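Fructose-2,6-bisphosphatase TIGAR B (PDB 3E9D) probably hydrolyses fructose 2,6-bisphosphate, and fructose 1,6-bisphosphate as well, as a histidine phosphatase that restrains glycolysis and favours the pentose phosphate pathway. Local coordinates at residues M1-V9 with M143-S152; S213-I224 with I239-L250. All blocks are in the same frame, centred on the assembly; numbering follows the deposited sequence.

Interaction 1: residues M1-V9 with M143-S152; sequences MLTFALTIV and MFEEHGSALS
Where strand 2-10 begins, the backbone of Met1 meets that of Ser152 through one direct hydrogen bond, Ser152 N to Met1 O at 2.7 Å, nearly straight at 166° and lying in the carbonyl plane. Met1 CA in turn approaches Ser152 O in a CA-H...O contact, and two waters lengthen this backbone seam: one joins Thr3 N to Ala150 O, the other donates to Ser152 O and accepts a weak bond from Met1 N. Beside these bonds, Leu2 fills the space between the strand and the end of helix 125-146. With its CG anti to the backbone N (chi1 178°), it spreads its two methyls: CD1 rests on Ala150 CB, in the 3-10 segment after the helix, at 3.8 Å, while CD2 reaches Met143 CB, in the helix's last turn, at 3.9 Å. Leu151 CD2 closes on Leu2 CB at 3.6 Å. The outer flank is a Met-aromatic contact, in which Met1 SD lies at the edge of the Phe144 ring, 3.5 Å from CZ. A second one lies deeper. Met143 CG sits over the centre of the Phe4 face, 4.1 Å from the centroid and only 6° off the normal, a CH-pi contact, and Met143 SD stands farther above the same face. Met1 and Leu2 both face Ile227 of strand 220-230, a classic beta bulge. Direct and water-mediated bonds thus satisfy backbone groups at the strand's start, leaving its side chains to meet the helix end through apolar contacts.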
loop_
_atom_site.group_PDB
_atom_site.type_symbol
_atom_site.label_atom_id
_atom_site.label_comp_id
_atom_site.label_asym_id
_atom_site.label_seq_id
_atom_site.Cartn_x
_atom_site.Cartn_y
_atom_site.Cartn_z
ATOM N N MET A 1 -16.901 -4.134 -14.375
ATOM C CA MET A 1 -17.882 -5.083 -13.773
ATOM C C MET A 1 -17.687 -5.357 -12.273
ATOM O O MET A 1 -18.657 -5.660 -11.590
ATOM C CB MET A 1 -17.966 -6.381 -14.568
ATOM C CG MET A 1 -16.666 -7.093 -14.811
ATOM S SD MET A 1 -16.990 -8.588 -15.814
ATOM C CE MET A 1 -16.614 -8.015 -17.442
ATOM N N LEU A 2 -16.457 -5.250 -11.768
ATOM C CA LEU A 2 -16.242 -5.274 -10.325
ATOM C C LEU A 2 -15.625 -3.972 -9.825
ATOM O O LEU A 2 -14.637 -3.491 -10.381
ATOM C CB LEU A 2 -15.368 -6.463 -9.886
ATOM C CG LEU A 2 -15.063 -6.531 -8.372
ATOM C CD1 LEU A 2 -16.323 -6.849 -7.548
ATOM C CD2 LEU A 2 -13.962 -7.549 -8.089
ATOM N N THR A 3 -16.227 -3.408 -8.785
ATOM C CA THR A 3 -15.686 -2.237 -8.110
ATOM C C THR A 3 -15.266 -2.664 -6.718
ATOM O O THR A 3 -16.047 -3.288 -6.006
ATOM C CB THR A 3 -16.727 -1.114 -7.990
ATOM O OG1 THR A 3 -17.038 -0.631 -9.293
ATOM C CG2 THR A 3 -16.187 0.066 -7.127
ATOM N N PHE A 4 -14.039 -2.325 -6.332
ATOM C CA PHE A 4 -13.561 -2.640 -4.983
ATOM C C PHE A 4 -12.627 -1.549 -4.460
ATOM O O PHE A 4 -11.972 -0.849 -5.248
ATOM C CB PHE A 4 -12.897 -4.034 -4.924
ATOM C CG PHE A 4 -11.572 -4.130 -5.643
ATOM C CD1 PHE A 4 -10.380 -3.866 -4.967
ATOM C CD2 PHE A 4 -11.517 -4.512 -6.988
ATOM C CE1 PHE A 4 -9.145 -3.942 -5.625
ATOM C CE2 PHE A 4 -10.284 -4.616 -7.666
ATOM C CZ PHE A 4 -9.089 -4.327 -6.969
ATOM N N ALA A 5 -12.625 -1.384 -3.140
ATOM C CA ALA A 5 -11.748 -0.442 -2.462
ATOM C C ALA A 5 -10.459 -1.147 -2.078
ATOM O O ALA A 5 -10.459 -2.352 -1.759
ATOM C CB ALA A 5 -12.429 0.106 -1.202
ATOM N N LEU A 6 -9.359 -0.400 -2.129
ATOM C CA LEU A 6 -8.081 -0.905 -1.663
ATOM C C LEU A 6 -7.512 0.068 -0.633
ATOM O O LEU A 6 -7.207 1.216 -0.977
ATOM C CB LEU A 6 -7.093 -1.057 -2.829
ATOM C CG LEU A 6 -5.684 -1.472 -2.402
ATOM C CD1 LEU A 6 -5.692 -2.910 -1.895
ATOM C CD2 LEU A 6 -4.669 -1.325 -3.555
ATOM N N THR A 7 -7.366 -0.395 0.609
ATOM C CA THR A 7 -6.737 0.414 1.657
ATOM C C THR A 7 -5.316 -0.059 1.830
ATOM O O THR A 7 -5.073 -1.257 1.978
ATOM C CB THR A 7 -7.495 0.300 2.992
ATOM O OG1 THR A 7 -8.810 0.842 2.822
ATOM C CG2 THR A 7 -6.766 1.052 4.122
ATOM N N ILE A 8 -4.382 0.881 1.812
ATOM C CA ILE A 8 -2.964 0.558 1.824
ATOM C C ILE A 8 -2.326 1.164 3.070
ATOM O O ILE A 8 -2.445 2.380 3.305
ATOM C CB ILE A 8 -2.257 1.162 0.592
ATOM C CG1 ILE A 8 -2.875 0.625 -0.715
ATOM C CG2 ILE A 8 -0.715 0.882 0.656
ATOM C CD1 ILE A 8 -2.398 1.389 -1.999
ATOM N N VAL A 9 -1.638 0.335 3.853
ATOM C CA VAL A 9 -1.055 0.786 5.114
ATOM C C VAL A 9 0.422 0.411 5.176
ATOM O O VAL A 9 0.783 -0.736 4.910
ATOM C CB VAL A 9 -1.814 0.170 6.343
ATOM C CG1 VAL A 9 -1.284 0.731 7.687
ATOM C CG2 VAL A 9 -3.336 0.378 6.212
ATOM N N MET A 143 -9.673 -11.062 -6.748
ATOM C CA MET A 143 -10.893 -10.321 -6.389
ATOM C C MET A 143 -12.043 -10.732 -7.315
ATOM O O MET A 143 -13.181 -10.931 -6.871
ATOM C CB MET A 143 -10.696 -8.791 -6.448
ATOM C CG MET A 143 -9.689 -8.189 -5.421
ATOM S SD MET A 143 -10.030 -8.613 -3.671
ATOM C CE MET A 143 -8.890 -9.959 -3.496
ATOM N N PHE A 144 -11.733 -10.864 -8.599
ATOM C CA PHE A 144 -12.741 -11.227 -9.579
ATOM C C PHE A 144 -13.278 -12.636 -9.327
ATOM O O PHE A 144 -14.475 -12.833 -9.358
ATOM C CB PHE A 144 -12.186 -11.109 -10.994
ATOM C CG PHE A 144 -13.243 -11.049 -12.052
ATOM C CD1 PHE A 144 -13.847 -9.844 -12.369
ATOM C CD2 PHE A 144 -13.627 -12.193 -12.728
ATOM C CE1 PHE A 144 -14.823 -9.785 -13.354
ATOM C CE2 PHE A 144 -14.603 -12.153 -13.706
ATOM C CZ PHE A 144 -15.200 -10.949 -14.025
ATOM N N GLU A 145 -12.388 -13.596 -9.078
ATOM C CA GLU A 145 -12.785 -14.986 -8.812
ATOM C C GLU A 145 -13.642 -15.119 -7.561
ATOM O O GLU A 145 -14.541 -15.942 -7.508
ATOM C CB GLU A 145 -11.565 -15.858 -8.564
ATOM C CG GLU A 145 -10.810 -16.279 -9.776
ATOM C CD GLU A 145 -9.417 -16.767 -9.416
ATOM O OE1 GLU A 145 -9.060 -16.733 -8.212
ATOM O OE2 GLU A 145 -8.667 -17.159 -10.334
ATOM N N GLU A 146 -13.323 -14.340 -6.535
ATOM C CA GLU A 146 -14.047 -14.444 -5.286
ATOM C C GLU A 146 -15.338 -13.627 -5.198
ATOM O O GLU A 146 -16.226 -13.955 -4.411
ATOM C CB GLU A 146 -13.140 -14.059 -4.129
ATOM C CG GLU A 146 -13.902 -13.934 -2.834
ATOM C CD GLU A 146 -13.002 -13.857 -1.615
ATOM O OE1 GLU A 146 -11.746 -13.924 -1.772
ATOM O OE2 GLU A 146 -13.574 -13.738 -0.504
ATOM N N HIS A 147 -15.451 -12.551 -5.961
ATOM C CA HIS A 147 -16.583 -11.647 -5.735
ATOM C C HIS A 147 -17.604 -11.578 -6.880
ATOM O O HIS A 147 -18.103 -10.519 -7.221
ATOM C CB HIS A 147 -16.081 -10.268 -5.303
ATOM C CG HIS A 147 -15.283 -10.301 -4.042
ATOM N ND1 HIS A 147 -15.863 -10.459 -2.802
ATOM C CD2 HIS A 147 -13.947 -10.232 -3.827
ATOM C CE1 HIS A 147 -14.921 -10.470 -1.878
ATOM N NE2 HIS A 147 -13.751 -10.330 -2.472
ATOM N N GLY A 148 -17.928 -12.736 -7.449
ATOM C CA GLY A 148 -18.976 -12.837 -8.481
ATOM C C GLY A 148 -20.305 -12.248 -8.039
ATOM O O GLY A 148 -21.029 -11.665 -8.841
ATOM N N SER A 149 -20.616 -12.385 -6.751
ATOM C CA SER A 149 -21.840 -11.816 -6.169
ATOM C C SER A 149 -21.902 -10.302 -6.239
ATOM O O SER A 149 -22.973 -9.731 -6.088
ATOM C CB SER A 149 -21.972 -12.218 -4.700
ATOM O OG SER A 149 -21.992 -13.626 -4.591
ATOM N N ALA A 150 -20.757 -9.661 -6.438
ATOM C CA ALA A 150 -20.681 -8.201 -6.488
ATOM C C ALA A 150 -20.623 -7.615 -7.909
ATOM O O ALA A 150 -20.624 -6.401 -8.073
ATOM C CB ALA A 150 -19.483 -7.717 -5.670
ATOM N N LEU A 151 -20.559 -8.472 -8.927
ATOM C CA LEU A 151 -20.333 -7.992 -10.291
ATOM C C LEU A 151 -21.551 -7.221 -10.789
ATOM O O LEU A 151 -22.701 -7.614 -10.533
ATOM C CB LEU A 151 -19.946 -9.132 -11.250
ATOM C CG LEU A 151 -18.813 -10.066 -10.789
ATOM C CD1 LEU A 151 -18.638 -11.244 -11.713
ATOM C CD2 LEU A 151 -17.493 -9.326 -10.640
ATOM N N SER A 152 -21.287 -6.111 -11.469
ATOM C CA SER A 152 -22.344 -5.236 -11.968
ATOM C C SER A 152 -22.085 -4.740 -13.384
ATOM O O SER A 152 -20.941 -4.436 -13.757
ATOM C CB SER A 152 -22.539 -4.032 -11.050
ATOM O OG SER A 152 -23.583 -3.213 -11.551
HETATM O O HOH W 1 -18.889 -2.250 -12.783
HETATM O O HOH W 2 -18.977 -4.197 -8.211
#

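Interaction 2: residues S213-I224 with I239-L250; sequences SPCPNTGISRFI and IQGVFINRKDHL
Asn245 turns its CG anti to its carbonyl carbon (chi1 -62°), which carries the amide back to the 213-224 segment, while Phe243, with CG between its backbone N and carbonyl carbon (chi1 54°), swings its ring beside Ile220, with Arg222 CB over one face. Asn245 ND2 donates to both Ser213 O (2.9 Å) and Ser213 OG (3.0 Å); both acceptors lie near the amide plane, but the donor stands above the Ser213 carbonyl plane. Asn245 OD1 packs against Cys215 CB, and the backbone Asn245 N points almost straight (175°) at Ser221 OG. Replacing this asparagine with a leucine would probably deprive Ser213 O and OG of the amide, leaving OG its bond to Gln210 O, and loosen the hold on the 213-215 loop. Arg222 CB makes its CH-pi contact 3.8 Å from the Phe243 centroid, and the Arg246 guanidinium lies over the opposite face, offset toward its rim. Arg246 also forms a salt bridge with Asp169. Farther along, His249 NE2 donates in its ring plane to Thr218 OG1 (2.9 Å). On the face that carries Phe223, its CZ meets Ile244 CD1, at the corner of the chain, at 3.5 Å. Antiparallel pairs, hydrogen-bonded at Ile224-Gln240 and Ile220-Arg246 and non-hydrogen-bonded at Phe223-Gly241, with a classic bulge at Val242-Phe243 and a G1 bulge at Asn245-Arg246, mark the hairpin at the edge of the histidine phosphatase sheet.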
loop_
_atom_site.group_PDB
_atom_site.type_symbol
_atom_site.label_atom_id
_atom_site.label_comp_id
_atom_site.label_asym_id
_atom_site.label_seq_id
_atom_site.Cartn_x
_atom_site.Cartn_y
_atom_site.Cartn_z
ATOM N N SER A 213 4.244 12.124 -1.654
ATOM C CA SER A 213 5.073 12.204 -0.437
ATOM C C SER A 213 5.450 10.817 0.122
ATOM O O SER A 213 4.816 9.810 -0.229
ATOM C CB SER A 213 4.355 13.055 0.631
ATOM O OG SER A 213 3.160 12.418 1.044
ATOM N N PRO A 214 6.507 10.746 0.970
ATOM C CA PRO A 214 6.824 9.454 1.590
ATOM C C PRO A 214 5.745 9.082 2.629
ATOM O O PRO A 214 5.184 9.978 3.271
ATOM C CB PRO A 214 8.189 9.683 2.252
ATOM C CG PRO A 214 8.350 11.181 2.395
ATOM C CD PRO A 214 7.376 11.852 1.436
ATOM N N CYS A 215 5.411 7.801 2.748
ATOM C CA CYS A 215 4.356 7.369 3.673
ATOM C C CYS A 215 4.890 7.205 5.092
ATOM O O CYS A 215 5.924 6.548 5.289
ATOM C CB CYS A 215 3.727 6.051 3.226
ATOM S SG CYS A 215 2.220 5.645 4.205
ATOM N N PRO A 216 4.197 7.790 6.089
ATOM C CA PRO A 216 4.674 7.577 7.472
ATOM C C PRO A 216 4.360 6.166 7.925
ATOM O O PRO A 216 3.588 5.472 7.265
ATOM C CB PRO A 216 3.872 8.588 8.301
ATOM C CG PRO A 216 2.647 8.891 7.467
ATOM C CD PRO A 216 3.052 8.716 6.017
ATOM N N ASN A 217 4.957 5.743 9.036
ATOM C CA ASN A 217 4.607 4.459 9.645
ATOM C C ASN A 217 3.102 4.413 9.959
ATOM O O ASN A 217 2.573 5.310 10.631
ATOM C CB ASN A 217 5.410 4.246 10.930
ATOM C CG ASN A 217 6.853 3.894 10.671
ATOM O OD1 ASN A 217 7.742 4.648 11.039
ATOM N ND2 ASN A 217 7.099 2.732 10.071
ATOM N N THR A 218 2.429 3.369 9.477
ATOM C CA THR A 218 0.959 3.224 9.543
ATOM C C THR A 218 0.149 4.310 8.804
ATOM O O THR A 218 -1.055 4.440 9.026
ATOM C CB THR A 218 0.395 2.980 10.994
ATOM O OG1 THR A 218 0.439 4.193 11.766
ATOM C CG2 THR A 218 1.183 1.888 11.697
ATOM N N GLY A 219 0.805 5.055 7.914
ATOM C CA GLY A 219 0.096 6.014 7.056
ATOM C C GLY A 219 -0.826 5.222 6.147
ATOM O O GLY A 219 -0.476 4.105 5.711
ATOM N N ILE A 220 -2.009 5.784 5.883
ATOM C CA ILE A 220 -3.086 5.051 5.229
ATOM C C ILE A 220 -3.497 5.745 3.928
ATOM O O ILE A 220 -3.768 6.961 3.934
ATOM C CB ILE A 220 -4.346 4.926 6.158
ATOM C CG1 ILE A 220 -3.965 4.343 7.533
ATOM C CG2 ILE A 220 -5.407 4.074 5.481
ATOM C CD1 ILE A 220 -5.102 4.358 8.559
ATOM N N SER A 221 -3.517 4.984 2.825
ATOM C CA SER A 221 -3.998 5.480 1.532
ATOM C C SER A 221 -5.169 4.647 1.033
ATOM O O SER A 221 -5.334 3.493 1.444
ATOM C CB SER A 221 -2.876 5.453 0.463
ATOM O OG SER A 221 -1.699 6.085 0.961
ATOM N N ARG A 222 -5.958 5.207 0.117
ATOM C CA ARG A 222 -7.130 4.498 -0.398
ATOM C C ARG A 222 -7.367 4.813 -1.868
ATOM O O ARG A 222 -7.385 5.990 -2.246
ATOM C CB ARG A 222 -8.399 4.847 0.406
ATOM C CG ARG A 222 -9.637 3.953 0.016
ATOM C CD ARG A 222 -10.975 4.354 0.682
ATOM N NE ARG A 222 -11.086 4.175 2.156
ATOM C CZ ARG A 222 -10.361 3.319 2.829
ATOM N NH1 ARG A 222 -9.520 2.600 2.132
ATOM N NH2 ARG A 222 -10.455 3.166 4.154
ATOM N N PHE A 223 -7.541 3.754 -2.668
ATOM C CA PHE A 223 -7.936 3.857 -4.065
ATOM C C PHE A 223 -9.167 2.976 -4.267
ATOM O O PHE A 223 -9.317 1.954 -3.594
ATOM C CB PHE A 223 -6.820 3.368 -5.021
ATOM C CG PHE A 223 -5.607 4.266 -5.056
ATOM C CD1 PHE A 223 -5.444 5.187 -6.087
ATOM C CD2 PHE A 223 -4.627 4.185 -4.060
ATOM C CE1 PHE A 223 -4.326 6.042 -6.125
ATOM C CE2 PHE A 223 -3.496 5.025 -4.092
ATOM C CZ PHE A 223 -3.355 5.960 -5.138
ATOM N N ILE A 224 -10.041 3.398 -5.180
ATOM C CA ILE A 224 -11.146 2.582 -5.635
ATOM C C ILE A 224 -10.858 2.144 -7.075
ATOM O O ILE A 224 -10.570 2.993 -7.953
ATOM C CB ILE A 224 -12.489 3.371 -5.614
ATOM C CG1 ILE A 224 -12.671 4.170 -4.302
ATOM C CG2 ILE A 224 -13.674 2.416 -5.883
ATOM C CD1 ILE A 224 -12.588 3.321 -3.019
ATOM N N ILE A 239 -9.497 4.053 -11.927
ATOM C CA ILE A 239 -8.800 4.069 -10.646
ATOM C C ILE A 239 -9.074 5.450 -10.034
ATOM O O ILE A 239 -8.800 6.488 -10.658
ATOM C CB ILE A 239 -7.282 3.810 -10.824
ATOM C CG1 ILE A 239 -7.061 2.472 -11.564
ATOM C CG2 ILE A 239 -6.559 3.844 -9.464
ATOM C CD1 ILE A 239 -5.637 2.223 -12.020
ATOM N N GLN A 240 -9.658 5.469 -8.843
ATOM C CA GLN A 240 -9.972 6.723 -8.170
ATOM C C GLN A 240 -9.152 6.816 -6.894
ATOM O O GLN A 240 -9.314 5.996 -5.983
ATOM C CB GLN A 240 -11.474 6.823 -7.846
ATOM C CG GLN A 240 -11.864 8.013 -6.913
ATOM C CD GLN A 240 -11.959 9.354 -7.648
ATOM O OE1 GLN A 240 -12.632 9.456 -8.668
ATOM N NE2 GLN A 240 -11.286 10.385 -7.126
ATOM N N GLY A 241 -8.278 7.817 -6.825
ATOM C CA GLY A 241 -7.595 8.120 -5.580
ATOM C C GLY A 241 -8.579 8.735 -4.601
ATOM O O GLY A 241 -9.416 9.537 -4.987
ATOM N N VAL A 242 -8.513 8.337 -3.337
ATOM C CA VAL A 242 -9.399 8.934 -2.309
ATOM C C VAL A 242 -8.580 9.768 -1.321
ATOM O O VAL A 242 -8.841 10.956 -1.148
ATOM C CB VAL A 242 -10.263 7.861 -1.587
ATOM C CG1 VAL A 242 -11.235 8.484 -0.578
ATOM C CG2 VAL A 242 -11.033 6.985 -2.617
ATOM N N PHE A 243 -7.586 9.152 -0.684
ATOM C CA PHE A 243 -6.655 9.872 0.186
ATOM C C PHE A 243 -5.308 9.154 0.178
ATOM O O PHE A 243 -5.234 7.950 -0.149
ATOM C CB PHE A 243 -7.214 10.090 1.613
ATOM C CG PHE A 243 -7.689 8.812 2.321
ATOM C CD1 PHE A 243 -6.777 7.982 2.974
ATOM C CD2 PHE A 243 -9.047 8.478 2.354
ATOM C CE1 PHE A 243 -7.198 6.825 3.663
ATOM C CE2 PHE A 243 -9.502 7.316 3.034
ATOM C CZ PHE A 243 -8.576 6.489 3.688
ATOM N N ILE A 244 -4.247 9.901 0.487
ATOM C CA ILE A 244 -2.879 9.383 0.420
ATOM C C ILE A 244 -2.133 9.746 1.697
ATOM O O ILE A 244 -2.163 10.908 2.135
ATOM C CB ILE A 244 -2.074 9.965 -0.791
ATOM C CG1 ILE A 244 -2.801 9.779 -2.132
ATOM C CG2 ILE A 244 -0.629 9.387 -0.854
ATOM C CD1 ILE A 244 -2.820 8.370 -2.637
ATOM N N ASN A 245 -1.471 8.750 2.281
ATOM C CA ASN A 245 -0.613 8.917 3.473
ATOM C C ASN A 245 -1.297 9.605 4.656
ATOM O O ASN A 245 -0.690 10.422 5.358
ATOM C CB ASN A 245 0.679 9.645 3.101
ATOM C CG ASN A 245 1.517 8.870 2.102
ATOM O OD1 ASN A 245 1.295 7.675 1.878
ATOM N ND2 ASN A 245 2.502 9.541 1.510
ATOM N N ARG A 246 -2.571 9.275 4.862
ATOM C CA ARG A 246 -3.342 9.828 5.966
ATOM C C ARG A 246 -2.830 9.277 7.317
ATOM O O ARG A 246 -2.581 8.088 7.456
ATOM C CB ARG A 246 -4.828 9.514 5.773
ATOM C CG ARG A 246 -5.709 10.003 6.912
ATOM C CD ARG A 246 -7.173 9.700 6.672
ATOM N NE ARG A 246 -7.757 10.497 5.589
ATOM C CZ ARG A 246 -9.045 10.452 5.250
ATOM N NH1 ARG A 246 -9.888 9.652 5.922
ATOM N NH2 ARG A 246 -9.504 11.226 4.262
ATOM N N LYS A 247 -2.712 10.153 8.307
ATOM C CA LYS A 247 -2.185 9.757 9.608
ATOM C C LYS A 247 -2.950 10.460 10.737
ATOM O O LYS A 247 -2.381 10.773 11.782
ATOM C CB LYS A 247 -0.676 10.023 9.664
ATOM C CG LYS A 247 -0.292 11.466 9.299
ATOM C CD LYS A 247 1.151 11.822 9.685
ATOM C CE LYS A 247 1.469 11.424 11.131
ATOM N NZ LYS A 247 2.716 12.077 11.676
ATOM N N ASP A 248 -4.249 10.678 10.519
ATOM C CA ASP A 248 -5.128 11.285 11.523
ATOM C C ASP A 248 -5.130 10.468 12.812
ATOM O O ASP A 248 -5.170 11.034 13.917
ATOM C CB ASP A 248 -6.560 11.413 10.992
ATOM C CG ASP A 248 -6.672 12.356 9.785
ATOM O OD1 ASP A 248 -5.735 13.138 9.556
ATOM O OD2 ASP A 248 -7.703 12.318 9.063
ATOM N N HIS A 249 -5.070 9.139 12.670
ATOM C CA HIS A 249 -5.021 8.225 13.825
ATOM C C HIS A 249 -3.758 8.393 14.683
ATOM O O HIS A 249 -3.707 7.911 15.809
ATOM C CB HIS A 249 -5.121 6.772 13.367
ATOM C CG HIS A 249 -3.963 6.327 12.521
ATOM N ND1 HIS A 249 -3.866 6.639 11.182
ATOM C CD2 HIS A 249 -2.863 5.592 12.818
ATOM C CE1 HIS A 249 -2.752 6.122 10.689
ATOM N NE2 HIS A 249 -2.121 5.481 11.661
ATOM N N LEU A 250 -2.722 9.026 14.148
ATOM C CA LEU A 250 -1.549 9.295 14.954
ATOM C C LEU A 250 -1.671 10.682 15.603
ATOM O O LEU A 250 -0.856 11.016 16.469
ATOM C CB LEU A 250 -0.260 9.143 14.143
ATOM C CG LEU A 250 -0.002 7.767 13.477
ATOM C CD1 LEU A 250 1.303 7.792 12.731
ATOM C CD2 LEU A 250 -0.009 6.619 14.505
#

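Interactions 1 and 2 lie in series along the chain, their centres about 20 Å apart, yet they share one sheet because strands 2-10 and 220-230 are neighbours in it. Phe223 O accepts from Leu6 N at 2.8 Å, and Thr7 CG2 packs 3.6 Å from Ile220 CG2. Thr3 CG2 likewise lies 3.7 Å from Ile224 CG2. Interaction 1 lies at the start of strand 2-10, which is flanked by 177-182 and 220-230, away from the annotated sites. The same strand leads toward the catalytic His11, and interaction 2 comes close to it: the side chain of Asn217 is about 4 Å from that of His11 and about 3 Å from a bound phosphate, probably from the crystallisation liquor.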